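PDB 1AVG: triabin, which inhibits thrombin by forming a non-covalent one-to-one complex, inhibiting thrombin-driven fibrin formation and platelet aggregation while barely suppressing the enzyme's amidolytic activity. Local coordinates for residues L27-K41 against I53-F67. Numbering follows the deposited sequence.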
loop_
_atom_site.group_PDB
_atom_site.type_symbol
_atom_site.label_atom_id
_atom_site.label_comp_id
_atom_site.label_asym_id
_atom_site.label_seq_id
_atom_site.Cartn_x
_atom_site.Cartn_y
_atom_site.Cartn_z
ATOM N N LEU C 27 -14.163 -10.486 12.876
ATOM C CA LEU C 27 -12.717 -10.492 12.985
ATOM C C LEU C 27 -12.125 -11.881 12.716
ATOM O O LEU C 27 -12.313 -12.803 13.507
ATOM C CB LEU C 27 -12.345 -9.981 14.381
ATOM C CG LEU C 27 -11.017 -10.283 15.061
ATOM C CD1 LEU C 27 -9.851 -9.713 14.292
ATOM C CD2 LEU C 27 -11.069 -9.678 16.444
ATOM N N ALA C 28 -11.441 -12.030 11.583
ATOM C CA ALA C 28 -10.824 -13.301 11.214
ATOM C C ALA C 28 -9.335 -13.209 11.451
ATOM O O ALA C 28 -8.743 -12.133 11.343
ATOM C CB ALA C 28 -11.096 -13.627 9.765
ATOM N N HIS C 29 -8.727 -14.343 11.774
ATOM C CA HIS C 29 -7.290 -14.372 12.032
ATOM C C HIS C 29 -6.478 -14.813 10.829
ATOM O O HIS C 29 -5.268 -14.991 10.918
ATOM C CB HIS C 29 -6.977 -15.248 13.250
ATOM C CG HIS C 29 -7.282 -14.586 14.556
ATOM N ND1 HIS C 29 -6.308 -14.268 15.474
ATOM C CD2 HIS C 29 -8.453 -14.165 15.093
ATOM C CE1 HIS C 29 -6.860 -13.684 16.522
ATOM N NE2 HIS C 29 -8.162 -13.609 16.314
ATOM N N GLY C 30 -7.156 -14.952 9.698
ATOM C CA GLY C 30 -6.506 -15.368 8.470
ATOM C C GLY C 30 -7.552 -15.501 7.387
ATOM O O GLY C 30 -8.735 -15.642 7.697
ATOM N N PRO C 31 -7.154 -15.465 6.109
ATOM C CA PRO C 31 -8.101 -15.584 4.997
ATOM C C PRO C 31 -8.939 -16.859 5.072
ATOM O O PRO C 31 -10.172 -16.805 5.085
ATOM C CB PRO C 31 -7.183 -15.611 3.778
ATOM C CG PRO C 31 -6.008 -14.777 4.220
ATOM C CD PRO C 31 -5.778 -15.280 5.617
ATOM N N GLY C 32 -8.249 -17.994 5.168
ATOM C CA GLY C 32 -8.909 -19.289 5.214
ATOM C C GLY C 32 -9.665 -19.690 6.465
ATOM O O GLY C 32 -10.843 -20.043 6.377
ATOM N N VAL C 33 -8.988 -19.688 7.613
ATOM C CA VAL C 33 -9.605 -20.082 8.884
ATOM C C VAL C 33 -11.063 -19.684 9.040
ATOM O O VAL C 33 -11.438 -18.531 8.835
ATOM C CB VAL C 33 -8.838 -19.549 10.111
ATOM C CG1 VAL C 33 -7.617 -20.420 10.400
ATOM C CG2 VAL C 33 -8.446 -18.093 9.894
ATOM N N THR C 34 -11.873 -20.657 9.428
ATOM C CA THR C 34 -13.291 -20.427 9.623
ATOM C C THR C 34 -13.754 -21.123 10.900
ATOM O O THR C 34 -14.927 -21.052 11.274
ATOM C CB THR C 34 -14.088 -20.932 8.415
ATOM O OG1 THR C 34 -15.486 -20.720 8.641
ATOM C CG2 THR C 34 -13.817 -22.410 8.174
ATOM N N SER C 35 -12.805 -21.726 11.608
ATOM C CA SER C 35 -13.111 -22.439 12.838
ATOM C C SER C 35 -11.938 -22.297 13.795
ATOM O O SER C 35 -10.781 -22.364 13.370
ATOM C CB SER C 35 -13.332 -23.922 12.526
ATOM O OG SER C 35 -14.125 -24.096 11.358
ATOM N N PRO C 36 -12.213 -22.042 15.088
ATOM C CA PRO C 36 -13.549 -21.879 15.670
ATOM C C PRO C 36 -14.123 -20.494 15.399
ATOM O O PRO C 36 -13.373 -19.529 15.262
ATOM C CB PRO C 36 -13.288 -22.084 17.162
ATOM C CG PRO C 36 -11.926 -21.554 17.340
ATOM C CD PRO C 36 -11.196 -22.124 16.154
ATOM N N ALA C 37 -15.446 -20.395 15.314
ATOM C CA ALA C 37 -16.119 -19.114 15.517
ATOM C C ALA C 37 -16.573 -18.936 16.977
ATOM O O ALA C 37 -16.975 -19.899 17.634
ATOM C CB ALA C 37 -17.294 -18.978 14.559
ATOM N N VAL C 38 -16.489 -17.705 17.480
ATOM C CA VAL C 38 -16.876 -17.374 18.851
ATOM C C VAL C 38 -17.531 -15.974 18.879
ATOM O O VAL C 38 -16.998 -15.032 18.305
ATOM C CB VAL C 38 -15.617 -17.441 19.760
ATOM C CG1 VAL C 38 -15.402 -16.157 20.518
ATOM C CG2 VAL C 38 -15.717 -18.605 20.715
ATOM N N CYS C 39 -18.716 -15.848 19.466
ATOM C CA CYS C 39 -19.371 -14.543 19.530
ATOM C C CYS C 39 -19.168 -13.890 20.888
ATOM O O CYS C 39 -19.447 -14.489 21.929
ATOM C CB CYS C 39 -20.872 -14.638 19.251
ATOM S SG CYS C 39 -21.728 -13.037 19.472
ATOM N N GLN C 40 -18.695 -12.649 20.866
ATOM C CA GLN C 40 -18.442 -11.886 22.080
ATOM C C GLN C 40 -19.363 -10.683 22.082
ATOM O O GLN C 40 -19.405 -9.938 21.105
ATOM C CB GLN C 40 -16.989 -11.410 22.107
ATOM C CG GLN C 40 -15.976 -12.537 22.089
ATOM C CD GLN C 40 -14.634 -12.125 21.520
ATOM O OE1 GLN C 40 -13.849 -12.970 21.097
ATOM N NE2 GLN C 40 -14.358 -10.830 21.512
ATOM N N LYS C 41 -20.119 -10.509 23.156
ATOM C CA LYS C 41 -21.020 -9.377 23.269
ATOM C C LYS C 41 -20.397 -8.370 24.206
ATOM O O LYS C 41 -20.064 -8.688 25.343
ATOM C CB LYS C 41 -22.388 -9.837 23.757
ATOM C CG LYS C 41 -23.082 -10.676 22.703
ATOM C CD LYS C 41 -24.200 -11.550 23.241
ATOM C CE LYS C 41 -24.771 -12.384 22.101
ATOM N NZ LYS C 41 -25.846 -13.322 22.509
ATOM N N ILE C 53 -18.873 -8.880 18.493
ATOM C CA ILE C 53 -17.634 -9.111 17.773
ATOM C C ILE C 53 -17.625 -10.611 17.516
ATOM O O ILE C 53 -17.714 -11.403 18.450
ATOM C CB ILE C 53 -16.384 -8.762 18.617
ATOM C CG1 ILE C 53 -16.479 -7.342 19.200
ATOM C CG2 ILE C 53 -15.126 -8.928 17.777
ATOM C CD1 ILE C 53 -15.922 -6.242 18.334
ATOM N N VAL C 54 -17.633 -10.997 16.250
ATOM C CA VAL C 54 -17.595 -12.400 15.889
ATOM C C VAL C 54 -16.142 -12.660 15.514
ATOM O O VAL C 54 -15.659 -12.123 14.523
ATOM C CB VAL C 54 -18.526 -12.694 14.696
ATOM C CG1 VAL C 54 -18.363 -14.120 14.230
ATOM C CG2 VAL C 54 -19.966 -12.449 15.093
ATOM N N GLU C 55 -15.432 -13.412 16.352
ATOM C CA GLU C 55 -14.028 -13.722 16.112
ATOM C C GLU C 55 -13.864 -15.106 15.502
ATOM O O GLU C 55 -14.423 -16.075 16.003
ATOM C CB GLU C 55 -13.233 -13.614 17.410
ATOM C CG GLU C 55 -11.736 -13.785 17.221
ATOM C CD GLU C 55 -10.930 -13.227 18.371
ATOM O OE1 GLU C 55 -11.499 -12.518 19.220
ATOM O OE2 GLU C 55 -9.715 -13.490 18.429
ATOM N N ILE C 56 -13.050 -15.203 14.457
ATOM C CA ILE C 56 -12.829 -16.460 13.749
ATOM C C ILE C 56 -11.354 -16.833 13.648
ATOM O O ILE C 56 -10.496 -15.958 13.484
ATOM C CB ILE C 56 -13.357 -16.348 12.314
ATOM C CG1 ILE C 56 -14.803 -15.859 12.320
ATOM C CG2 ILE C 56 -13.268 -17.681 11.617
ATOM C CD1 ILE C 56 -15.115 -14.849 11.234
ATOM N N GLY C 57 -11.071 -18.128 13.763
ATOM C CA GLY C 57 -9.713 -18.644 13.635
ATOM C C GLY C 57 -8.774 -18.563 14.823
ATOM O O GLY C 57 -7.573 -18.859 14.693
ATOM N N TYR C 58 -9.300 -18.169 15.981
ATOM C CA TYR C 58 -8.472 -18.051 17.171
ATOM C C TYR C 58 -8.466 -19.371 17.918
ATOM O O TYR C 58 -9.357 -19.660 18.709
ATOM C CB TYR C 58 -8.976 -16.925 18.071
ATOM C CG TYR C 58 -7.985 -16.477 19.121
ATOM C CD1 TYR C 58 -6.638 -16.305 18.812
ATOM C CD2 TYR C 58 -8.401 -16.212 20.423
ATOM C CE1 TYR C 58 -5.731 -15.879 19.775
ATOM C CE2 TYR C 58 -7.508 -15.788 21.392
ATOM C CZ TYR C 58 -6.175 -15.622 21.065
ATOM O OH TYR C 58 -5.290 -15.209 22.034
ATOM N N ASN C 59 -7.427 -20.154 17.668
ATOM C CA ASN C 59 -7.234 -21.473 18.269
ATOM C C ASN C 59 -7.361 -21.579 19.788
ATOM O O ASN C 59 -7.449 -22.685 20.319
ATOM C CB ASN C 59 -5.876 -22.036 17.835
ATOM C CG ASN C 59 -4.765 -20.999 17.913
ATOM O OD1 ASN C 59 -4.492 -20.436 18.977
ATOM N ND2 ASN C 59 -4.154 -20.706 16.775
ATOM N N LYS C 60 -7.367 -20.449 20.490
ATOM C CA LYS C 60 -7.480 -20.469 21.949
ATOM C C LYS C 60 -8.928 -20.592 22.446
ATOM O O LYS C 60 -9.152 -20.913 23.615
ATOM C CB LYS C 60 -6.836 -19.216 22.551
ATOM C CG LYS C 60 -5.420 -18.951 22.066
ATOM C CD LYS C 60 -4.364 -19.560 22.969
ATOM C CE LYS C 60 -4.182 -18.733 24.239
ATOM N NZ LYS C 60 -3.064 -19.235 25.093
ATOM N N PHE C 61 -9.899 -20.355 21.562
ATOM C CA PHE C 61 -11.318 -20.420 21.915
ATOM C C PHE C 61 -12.018 -21.705 21.465
ATOM O O PHE C 61 -11.687 -22.283 20.433
ATOM C CB PHE C 61 -12.078 -19.233 21.304
ATOM C CG PHE C 61 -11.692 -17.893 21.867
ATOM C CD1 PHE C 61 -11.257 -17.762 23.178
ATOM C CD2 PHE C 61 -11.765 -16.757 21.074
ATOM C CE1 PHE C 61 -10.900 -16.519 23.686
ATOM C CE2 PHE C 61 -11.411 -15.511 21.575
ATOM C CZ PHE C 61 -10.977 -15.393 22.882
ATOM N N GLU C 62 -13.014 -22.134 22.229
ATOM C CA GLU C 62 -13.768 -23.317 21.868
ATOM C C GLU C 62 -14.869 -22.861 20.909
ATOM O O GLU C 62 -15.434 -21.787 21.084
ATOM C CB GLU C 62 -14.362 -23.969 23.117
ATOM C CG GLU C 62 -14.123 -25.465 23.186
ATOM C CD GLU C 62 -12.657 -25.807 23.049
ATOM O OE1 GLU C 62 -11.843 -25.222 23.796
ATOM O OE2 GLU C 62 -12.316 -26.645 22.183
ATOM N N SER C 63 -15.180 -23.698 19.926
ATOM C CA SER C 63 -16.180 -23.415 18.892
ATOM C C SER C 63 -17.611 -23.057 19.288
ATOM O O SER C 63 -18.278 -22.293 18.581
ATOM C CB SER C 63 -16.235 -24.579 17.907
ATOM O OG SER C 63 -16.445 -25.798 18.601
ATOM N N ASN C 64 -18.119 -23.659 20.358
ATOM C CA ASN C 64 -19.494 -23.384 20.781
ATOM C C ASN C 64 -19.582 -22.589 22.073
ATOM O O ASN C 64 -20.411 -22.894 22.933
ATOM C CB ASN C 64 -20.262 -24.692 20.947
ATOM C CG ASN C 64 -20.741 -25.254 19.637
ATOM O OD1 ASN C 64 -21.684 -24.737 19.036
ATOM N ND2 ASN C 64 -20.097 -26.316 19.181
ATOM N N VAL C 65 -18.753 -21.556 22.201
ATOM C CA VAL C 65 -18.726 -20.738 23.412
ATOM C C VAL C 65 -19.046 -19.259 23.171
ATOM O O VAL C 65 -18.618 -18.671 22.180
ATOM C CB VAL C 65 -17.355 -20.854 24.104
ATOM C CG1 VAL C 65 -17.316 -19.994 25.336
ATOM C CG2 VAL C 65 -17.074 -22.303 24.468
ATOM N N LYS C 66 -19.818 -18.673 24.084
ATOM C CA LYS C 66 -20.196 -17.265 24.007
ATOM C C LYS C 66 -19.555 -16.503 25.161
ATOM O O LYS C 66 -19.438 -17.038 26.263
ATOM C CB LYS C 66 -21.706 -17.125 24.106
ATOM C CG LYS C 66 -22.472 -17.726 22.957
ATOM C CD LYS C 66 -23.903 -17.248 22.995
ATOM C CE LYS C 66 -23.981 -15.742 22.736
ATOM N NZ LYS C 66 -23.370 -14.843 23.771
ATOM N N PHE C 67 -19.151 -15.258 24.910
ATOM C CA PHE C 67 -18.524 -14.420 25.931
ATOM C C PHE C 67 -19.291 -13.136 26.168
ATOM O O PHE C 67 -19.750 -12.499 25.220
ATOM C CB PHE C 67 -17.107 -14.036 25.525
ATOM C CG PHE C 67 -16.179 -15.193 25.400
ATOM C CD1 PHE C 67 -16.079 -15.888 24.204
ATOM C CD2 PHE C 67 -15.411 -15.598 26.478
ATOM C CE1 PHE C 67 -15.228 -16.972 24.087
ATOM C CE2 PHE C 67 -14.561 -16.677 26.370
ATOM C CZ PHE C 67 -14.468 -17.369 25.173
#
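Glu55 reaches across to His29 from near the C-terminal end of strand 51-56, and OE2 accepts a hydrogen bond from His29 NE2 at 2.6 Å. NE2 comes to the anti side but 31° out of the carboxylate plane, so the two nearly parallel planes are offset in height. Glu55 gets there with CG anti to the backbone N (chi1 -174°) and an extended chain; Arg111 makes a salt bridge to the same oxygen and probably favours the charged carboxylate. Tyr58 CB sits over one face of the imidazole, 4.1 Å from its centroid, while the two rings are slid apart and barely overlap. The Tyr58 hydroxyl is hydrogen-bonded to Glu121.

On the same side of the sheet, Val38 CG1 touches both phenyl rings, 3.7 Å from Phe61 CD2 and from Phe67 CE1, while Phe67 CE1 itself lies over a face of the Phe61 ring. Behind this tight layer Val38 and Glu55 form an antiparallel hydrogen-bonded pair, as do Gln40 and Ile53, whereas strand 24-28 runs parallel to strand 51-56, Leu27 N bonding to Val54 O at 2.8 Å. Pro36, after a cis peptide bond, is also well packed: its O accepts a bond from Gly57 N, and Ser63 borders its ring.

The loop side is looser. Val33 CB touches Gly57 CA at 3.7 Å, and Thr34 and Ser35 point away.

Strand 51-56 thus lies between strands 24-28 and 37-43 in a calycin-type sheet, with strand 66-71 beyond the latter. Leu27 and Ile53 pack against strand 122-128; on the other face Ala37 and Val54 meet helix 138-141, and a disulfide joins Cys39 to Cys142, the residue just after that helix.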